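Local coordinates for putative esterase MT1895 (Mycobacterium tuberculosis, PDB 3S4K), which belongs to the PaaI family of hotdog-fold thioesterases and probably hydrolyses an acyl-CoA thioester, perhaps 1,4-dihydroxy-2-naphthoyl-CoA, at residues A[20-23]-A[24-27]. Residues are numbered along the deposited sequence; the frame is centred on the assembly and turned at random.
Sequences PFDS and ELGL
The Phe21 ring takes Leu25, one helical turn further on, over one face: Leu25 CG sits 4.2 Å above the plane of the Phe21 ring, offset toward its rim. The Leu25 CD2 methyl lies 4.1 Å from Phe21 CZ. Glu24 CB approaches the same ring obliquely, near CD1. With Phe21 CG anti to the backbone N (chi1 -168°), the ring slants toward the C-terminal end of the helix, where Leu25 and Glu24 meet it. The Asp22 carboxylate has the Leu27 CD2 methyl against it, 3.7 Å from Asp22 OD1; the two side chains run side by side and point the same way. That OD1 is also hydrogen-bonded to Ser65 OG, so this buried carboxylate, pressed against leucine methyls, has a polar partner on helix 56-75.

The helix itself closes in a Schellman motif. Leu27 N reaches back to Asp22 O (3.0 Å, N-H...O angle 161°), while Gly26 N makes weak bonds to Ser23 O and Asp22 O; Gly26, at positive phi, is the C-prime residue that turns the chain out of the helix. The Glu24 chain is bent at chi2 (-54°), which turns its carboxylate back toward Ser23; one water donates to Glu24 OE2, its oxygen 2.6 Å from OE2, and is also bonded to Ser23 OG.

Leu27 packs on Met62 and Ser65 of helix 56-75, the long central helix of the hotdog fold, and Phe21 and Leu25 lean on Ala61. Phe21 also meets the His55 ring of the second subunit, placing this short helix at the dimer interface. Leu25 packs on Leu41 and Leu27 on Ala39, both of strand 36-43.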
# COMPACT_ATOMS: atom_id res chain seq x y z
N PRO A 20 13.85 -5.84 -3.96
CA PRO A 20 13.21 -7.15 -4.10
C PRO A 20 11.71 -7.13 -4.34
O PRO A 20 11.25 -7.80 -5.25
CB PRO A 20 13.55 -7.86 -2.79
CG PRO A 20 14.85 -7.24 -2.38
CD PRO A 20 14.77 -5.79 -2.81
N PHE A 21 10.94 -6.40 -3.53
CA PHE A 21 9.49 -6.40 -3.73
C PHE A 21 9.10 -5.77 -5.06
O PHE A 21 8.09 -6.17 -5.65
CB PHE A 21 8.77 -5.73 -2.56
CG PHE A 21 7.27 -5.94 -2.56
CD1 PHE A 21 6.73 -7.22 -2.60
CD2 PHE A 21 6.41 -4.86 -2.45
CE1 PHE A 21 5.35 -7.40 -2.60
CE2 PHE A 21 5.06 -5.04 -2.43
CZ PHE A 21 4.52 -6.30 -2.51
N ASP A 22 9.88 -4.81 -5.56
CA ASP A 22 9.57 -4.24 -6.87
C ASP A 22 9.66 -5.32 -7.95
O ASP A 22 8.89 -5.29 -8.92
CB ASP A 22 10.50 -3.06 -7.23
CG ASP A 22 10.20 -1.79 -6.43
OD1 ASP A 22 9.17 -1.73 -5.72
OD2 ASP A 22 11.00 -0.82 -6.54
N SER A 23 10.59 -6.25 -7.81
CA SER A 23 10.66 -7.35 -8.79
C SER A 23 9.38 -8.19 -8.78
O SER A 23 8.93 -8.64 -9.85
CB SER A 23 11.88 -8.23 -8.53
OG SER A 23 11.98 -9.26 -9.51
N GLU A 24 8.80 -8.41 -7.61
CA GLU A 24 7.54 -9.14 -7.51
C GLU A 24 6.39 -8.40 -8.18
O GLU A 24 5.51 -9.03 -8.77
CB GLU A 24 7.18 -9.43 -6.05
CG GLU A 24 8.13 -10.41 -5.36
CD GLU A 24 8.30 -11.73 -6.11
OE1 GLU A 24 7.33 -12.50 -6.18
OE2 GLU A 24 9.39 -11.98 -6.64
N LEU A 25 6.40 -7.08 -8.08
CA LEU A 25 5.39 -6.24 -8.70
C LEU A 25 5.56 -6.14 -10.21
O LEU A 25 4.61 -5.83 -10.89
CB LEU A 25 5.42 -4.82 -8.13
CG LEU A 25 5.11 -4.64 -6.64
CD1 LEU A 25 5.33 -3.18 -6.19
CD2 LEU A 25 3.69 -5.08 -6.34
N GLY A 26 6.78 -6.36 -10.70
CA GLY A 26 7.11 -6.08 -12.10
C GLY A 26 7.38 -4.60 -12.36
O GLY A 26 7.26 -4.13 -13.50
N LEU A 27 7.76 -3.87 -11.31
CA LEU A 27 7.94 -2.43 -11.39
C LEU A 27 9.30 -2.12 -12.01
O LEU A 27 10.33 -2.57 -11.50
CB LEU A 27 7.83 -1.78 -9.99
CG LEU A 27 7.77 -0.25 -9.95
CD1 LEU A 27 6.57 0.31 -10.70
CD2 LEU A 27 7.79 0.26 -8.50
O HOH W 1 10.91 -11.84 -8.75